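Local coordinates for putative secreted endoglycosylceramidase (PDB 6JYZ), which probably hydrolyses O-glycosidic bonds, acting as an endogalactosylceramidase that cuts between the glycan and the ceramide of galactose-linked glycolipids, at residues A[447-452]-A[471-476]; A[37-42]-A[414-419]. All blocks are in the same frame, centred on the assembly; numbering follows the deposited sequence.

Interaction 1. Residues A[447-452]-A[471-476]; sequences VNVADV and YSVTTL
V447, on strand 444-447, forms an antiparallel hydrogen-bonded pair with S472 on strand 471-475, their CA atoms 5.2 Å apart. Two backbone bonds close the pair: V447 N donates to S472 O at 2.9 Å, and S472 N donates to V447 O at 3.1 Å. The same V447 O also receives a CA-H...O contact from Y471 CA at 3.2 Å. Beyond this pair N448 takes up positive phi, and its side-chain ND2 is hydrogen-bonded to E470 O. On one face of the sheet V447 CB lies 3.5 Å from S472 OG, with CG2 nearly as close. On the other, the side chains of V449 and Y471 cross obliquely, V449 CG2 lying 4.0 Å from Y471 CB; the same methyl also meets V473 CG2 at 4.1 Å. The methyl that does this touching is the one beside the backbone N, since CG1 takes the position anti to it (chi1 -174°). I432 packs against both V449 and Y471, while the tyrosine ring leads away from the segment 447-452 and its OH bonds to P414 O. The two bonds between V447 and S472 thus set the register, and V449, just before the chain turns its corner at D451, extends the apolar surface of Y471 and V473 with its methyl, so that the segment is held to strand 471-475 beyond its last backbone bond.

Interaction 2. Residues A[37-42]-A[414-419]; sequences GRTVLL and PGLTEV. With EDO (1,2-ethanediol), chain F.
Apolar packing joins T39 to L416, whose side chains cross at about a right angle. T39 CB lies 3.8 Å from L416 CB, and T39 CG2 touches L416 CD2 at 3.9 Å; with CG2 anti to the backbone N, the hydroxyl of T39 (chi1 -58°) is left beside that N, on the side of two waters. Farther along, L41 CD1 approaches V419 CG2 at 4.3 Å. No direct hydrogen bond links the segments, and water supplies the polar part. One water donates to G37 O, accepts from G415 N at 2.8 Å and bonds T39 OG1 at 2.7 Å; a second bonds T39 OG1 and donates to L416 O. A valine at T39 has no hydroxyl, and the two waters, deprived of the partner they share, would probably be held less firmly. R38 makes salt bridges with D34 and E433, and E418 OE1 accepts from a 1,2-ethanediol, which also bonds R425. T417 and E418 both face R425 in a classic beta bulge. This part-apolar, part water-mediated join links the C-terminal antiparallel sheet to strand 38-47, whose parallel pairing with 81-86 and 356-359 is that expected of the (beta/alpha)8 barrel of glycosyl hydrolase family 5.

Both interactions reach the same four-stranded antiparallel sheet, interaction 1 through its outermost strand 444-447 and interaction 2 through the other, 416-420. Their centres are about 15 Å apart, yet they meet directly: Y471 OH probably hydrogen-bonds to P414 O at 2.7 Å. The 1,2-ethanediol held by E418 of interaction 2, probably from the crystallisation liquor, lies about 6 Å from the side chain of S472 of interaction 1, between nearest atoms. Interaction 2 is the nearer to the chain's centre, about 20 Å from it against about 32 Å, centre to centre. Together they illustrate how a sheet can add its far strand by backbone pairing while its near edge meets strand 38-47 through side chains and water.

Interaction 1. Residues A[447-452]-A[471-476]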
loop_
_atom_site.group_PDB
_atom_site.type_symbol
_atom_site.label_atom_id
_atom_site.label_comp_id
_atom_site.label_asym_id
_atom_site.label_seq_id
_atom_site.Cartn_x
_atom_site.Cartn_y
_atom_site.Cartn_z
ATOM N N VAL A 447 6.870 -27.966 -17.470
ATOM C CA VAL A 447 6.047 -28.794 -18.330
ATOM C C VAL A 447 5.322 -27.912 -19.297
ATOM O O VAL A 447 4.488 -27.068 -18.894
ATOM C CB VAL A 447 5.061 -29.627 -17.492
ATOM C CG1 VAL A 447 4.139 -30.421 -18.387
ATOM C CG2 VAL A 447 5.830 -30.483 -16.517
ATOM N N ASN A 448 5.573 -28.085 -20.600
ATOM C CA ASN A 448 4.921 -27.344 -21.681
ATOM C C ASN A 448 5.253 -25.874 -21.669
ATOM O O ASN A 448 4.396 -24.999 -21.865
ATOM C CB ASN A 448 3.394 -27.515 -21.773
ATOM C CG ASN A 448 2.957 -28.946 -21.751
ATOM O OD1 ASN A 448 3.648 -29.827 -22.332
ATOM N ND2 ASN A 448 1.834 -29.289 -21.157
ATOM N N VAL A 449 6.504 -25.566 -21.415
ATOM C CA VAL A 449 7.037 -24.222 -21.498
ATOM C C VAL A 449 8.165 -24.237 -22.534
ATOM O O VAL A 449 9.177 -24.924 -22.296
ATOM C CB VAL A 449 7.505 -23.716 -20.132
ATOM C CG1 VAL A 449 7.921 -22.236 -20.271
ATOM C CG2 VAL A 449 6.384 -23.893 -19.091
ATOM N N ALA A 450 7.990 -23.462 -23.613
ATOM C CA ALA A 450 9.012 -23.370 -24.663
ATOM C C ALA A 450 9.964 -22.242 -24.361
ATOM O O ALA A 450 9.641 -21.238 -23.756
ATOM C CB ALA A 450 8.322 -23.106 -25.966
ATOM N N ASP A 451 11.204 -22.376 -24.871
ATOM C CA ASP A 451 12.194 -21.294 -24.838
ATOM C C ASP A 451 12.477 -20.820 -23.413
ATOM O O ASP A 451 12.626 -19.649 -23.172
ATOM C CB ASP A 451 11.859 -20.162 -25.815
ATOM C CG ASP A 451 11.848 -20.716 -27.239
ATOM O OD1 ASP A 451 12.680 -21.630 -27.541
ATOM O OD2 ASP A 451 10.987 -20.288 -28.018
ATOM N N VAL A 452 12.526 -21.761 -22.469
ATOM C CA VAL A 452 12.821 -21.368 -21.103
ATOM C C VAL A 452 14.173 -20.684 -20.989
ATOM O O VAL A 452 15.162 -21.269 -21.555
ATOM C CB VAL A 452 12.781 -22.561 -20.153
ATOM C CG1 VAL A 452 13.461 -22.270 -18.836
ATOM C CG2 VAL A 452 11.334 -22.961 -19.890
ATOM N N TYR A 471 0.295 -25.663 -18.521
ATOM C CA TYR A 471 1.696 -25.621 -18.200
ATOM C C TYR A 471 1.946 -25.662 -16.710
ATOM O O TYR A 471 1.010 -25.353 -15.936
ATOM C CB TYR A 471 2.381 -24.386 -18.791
ATOM C CG TYR A 471 1.844 -23.091 -18.183
ATOM C CD1 TYR A 471 2.416 -22.560 -17.010
ATOM C CD2 TYR A 471 0.737 -22.474 -18.720
ATOM C CE1 TYR A 471 1.822 -21.450 -16.393
ATOM C CE2 TYR A 471 0.161 -21.335 -18.131
ATOM C CZ TYR A 471 0.708 -20.879 -16.961
ATOM O OH TYR A 471 0.134 -19.727 -16.400
ATOM N N SER A 472 3.132 -25.984 -16.295
ATOM C CA SER A 472 3.477 -25.864 -14.894
ATOM C C SER A 472 4.951 -25.602 -14.792
ATOM O O SER A 472 5.764 -25.998 -15.653
ATOM C CB SER A 472 3.040 -27.043 -14.072
ATOM O OG SER A 472 3.757 -28.231 -14.562
ATOM N N VAL A 473 5.365 -24.948 -13.727
ATOM C CA VAL A 473 6.753 -24.694 -13.409
ATOM C C VAL A 473 6.924 -25.016 -11.950
ATOM O O VAL A 473 6.374 -24.278 -11.077
ATOM C CB VAL A 473 7.229 -23.248 -13.702
ATOM C CG1 VAL A 473 8.694 -23.139 -13.369
ATOM C CG2 VAL A 473 6.906 -22.852 -15.116
ATOM N N THR A 474 7.591 -26.103 -11.577
ATOM C CA THR A 474 7.615 -26.564 -10.198
ATOM C C THR A 474 9.051 -26.867 -9.817
ATOM O O THR A 474 9.996 -27.050 -10.608
ATOM C CB THR A 474 6.441 -27.538 -9.896
ATOM O OG1 THR A 474 6.600 -28.677 -10.700
ATOM C CG2 THR A 474 5.018 -27.110 -10.226
ATOM N N THR A 475 9.315 -26.825 -8.529
ATOM C CA THR A 475 10.553 -27.464 -8.061
ATOM C C THR A 475 10.523 -28.994 -8.140
ATOM O O THR A 475 9.516 -29.695 -7.929
ATOM C CB THR A 475 10.875 -27.076 -6.626
ATOM O OG1 THR A 475 9.809 -27.583 -5.870
ATOM C CG2 THR A 475 10.719 -25.573 -6.454
ATOM N N LEU A 476 11.701 -29.497 -8.535
ATOM C CA LEU A 476 11.934 -30.910 -8.840
ATOM C C LEU A 476 11.804 -31.771 -7.575
ATOM O O LEU A 476 12.467 -31.393 -6.574
ATOM C CB LEU A 476 13.358 -30.940 -9.373
ATOM C CG LEU A 476 13.442 -30.503 -10.822
ATOM C CD1 LEU A 476 14.860 -30.642 -11.319
ATOM C CD2 LEU A 476 12.483 -31.328 -11.671
#

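Interaction 2. Residues A[37-42]-A[414-419]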
loop_
_atom_site.group_PDB
_atom_site.type_symbol
_atom_site.label_atom_id
_atom_site.label_comp_id
_atom_site.label_asym_id
_atom_site.label_seq_id
_atom_site.Cartn_x
_atom_site.Cartn_y
_atom_site.Cartn_z
ATOM N N GLY A 37 -3.107 -10.221 -21.566
ATOM C CA GLY A 37 -3.939 -11.268 -20.995
ATOM C C GLY A 37 -3.293 -12.022 -19.825
ATOM O O GLY A 37 -3.966 -12.927 -19.329
ATOM N N ARG A 38 -2.091 -11.690 -19.413
ATOM C CA ARG A 38 -1.451 -12.450 -18.348
ATOM C C ARG A 38 -1.947 -12.033 -16.977
ATOM O O ARG A 38 -2.261 -10.857 -16.764
ATOM C CB ARG A 38 0.042 -12.202 -18.377
ATOM C CG ARG A 38 0.553 -12.621 -19.767
ATOM C CD ARG A 38 2.033 -12.428 -19.918
ATOM N NE ARG A 38 2.438 -11.074 -19.645
ATOM C CZ ARG A 38 3.687 -10.744 -19.464
ATOM N NH1 ARG A 38 4.645 -11.672 -19.533
ATOM N NH2 ARG A 38 4.043 -9.493 -19.176
ATOM N N THR A 39 -2.140 -12.988 -16.091
ATOM C CA THR A 39 -2.447 -12.704 -14.700
ATOM C C THR A 39 -1.205 -12.161 -14.023
ATOM O O THR A 39 -0.111 -12.759 -14.112
ATOM C CB THR A 39 -2.871 -13.997 -14.014
ATOM O OG1 THR A 39 -3.996 -14.517 -14.714
ATOM C CG2 THR A 39 -3.227 -13.754 -12.575
ATOM N N VAL A 40 -1.330 -11.028 -13.317
ATOM C CA VAL A 40 -0.199 -10.362 -12.718
ATOM C C VAL A 40 -0.287 -10.426 -11.209
ATOM O O VAL A 40 -1.296 -9.960 -10.655
ATOM C CB VAL A 40 -0.080 -8.924 -13.273
ATOM C CG1 VAL A 40 1.037 -8.180 -12.536
ATOM C CG2 VAL A 40 0.213 -8.964 -14.779
ATOM N N LEU A 41 0.773 -10.833 -10.526
ATOM C CA LEU A 41 0.854 -10.733 -9.088
ATOM C C LEU A 41 1.776 -9.577 -8.776
ATOM O O LEU A 41 2.973 -9.588 -9.115
ATOM C CB LEU A 41 1.409 -12.054 -8.490
ATOM C CG LEU A 41 0.523 -13.301 -8.649
ATOM C CD1 LEU A 41 1.205 -14.484 -8.002
ATOM C CD2 LEU A 41 -0.875 -13.076 -8.023
ATOM N N LEU A 42 1.218 -8.604 -8.064
ATOM C CA LEU A 42 1.918 -7.382 -7.688
ATOM C C LEU A 42 2.321 -7.520 -6.238
ATOM O O LEU A 42 1.450 -7.310 -5.338
ATOM C CB LEU A 42 1.033 -6.151 -7.908
ATOM C CG LEU A 42 0.676 -5.849 -9.367
ATOM C CD1 LEU A 42 -0.360 -4.730 -9.377
ATOM C CD2 LEU A 42 1.947 -5.472 -10.145
ATOM N N PRO A 414 0.065 -16.475 -18.120
ATOM C CA PRO A 414 -1.218 -16.515 -18.810
ATOM C C PRO A 414 -2.130 -17.587 -18.233
ATOM O O PRO A 414 -1.730 -18.746 -18.043
ATOM C CB PRO A 414 -0.854 -16.870 -20.275
ATOM C CG PRO A 414 0.351 -17.637 -20.121
ATOM C CD PRO A 414 1.161 -17.047 -18.944
ATOM N N GLY A 415 -3.370 -17.270 -17.909
ATOM C CA GLY A 415 -4.302 -18.270 -17.404
ATOM C C GLY A 415 -3.780 -18.912 -16.140
ATOM O O GLY A 415 -4.031 -20.095 -15.942
ATOM N N LEU A 416 -3.144 -18.186 -15.203
ATOM C CA LEU A 416 -2.684 -18.764 -13.959
ATOM C C LEU A 416 -3.839 -19.415 -13.218
ATOM O O LEU A 416 -4.901 -18.792 -13.074
ATOM C CB LEU A 416 -2.111 -17.622 -13.121
ATOM C CG LEU A 416 -1.469 -18.009 -11.822
ATOM C CD1 LEU A 416 -0.181 -18.835 -12.005
ATOM C CD2 LEU A 416 -1.163 -16.732 -11.032
ATOM N N THR A 417 -3.633 -20.631 -12.715
ATOM C CA THR A 417 -4.666 -21.320 -11.934
ATOM C C THR A 417 -4.231 -21.622 -10.525
ATOM O O THR A 417 -5.137 -21.713 -9.663
ATOM C CB THR A 417 -5.204 -22.572 -12.634
ATOM O OG1 THR A 417 -4.082 -23.424 -12.820
ATOM C CG2 THR A 417 -5.909 -22.277 -13.950
ATOM N N GLU A 418 -2.963 -21.848 -10.233
ATOM C CA GLU A 418 -2.575 -22.234 -8.900
ATOM C C GLU A 418 -1.176 -21.721 -8.650
ATOM O O GLU A 418 -0.302 -21.784 -9.528
ATOM C CB GLU A 418 -2.531 -23.763 -8.803
ATOM C CG GLU A 418 -3.868 -24.436 -8.767
ATOM C CD GLU A 418 -3.830 -25.949 -8.537
ATOM O OE1 GLU A 418 -2.848 -26.443 -7.933
ATOM O OE2 GLU A 418 -4.804 -26.621 -8.965
ATOM N N VAL A 419 -0.931 -21.263 -7.444
ATOM C CA VAL A 419 0.337 -20.828 -6.966
ATOM C C VAL A 419 0.588 -21.464 -5.615
ATOM O O VAL A 419 -0.280 -21.334 -4.720
ATOM C CB VAL A 419 0.398 -19.280 -6.808
ATOM C CG1 VAL A 419 1.761 -18.845 -6.358
ATOM C CG2 VAL A 419 0.024 -18.615 -8.115
HETATM C C1 EDO F . 0.715 -25.661 -7.789
HETATM O O1 EDO F . -0.283 -26.239 -8.625
HETATM C C2 EDO F . 1.988 -26.280 -8.147
HETATM O O2 EDO F . 1.961 -27.682 -8.360
HETATM O O HOH W 1 -4.535 -14.723 -17.392
HETATM O O HOH W 2 -5.626 -16.142 -13.301
#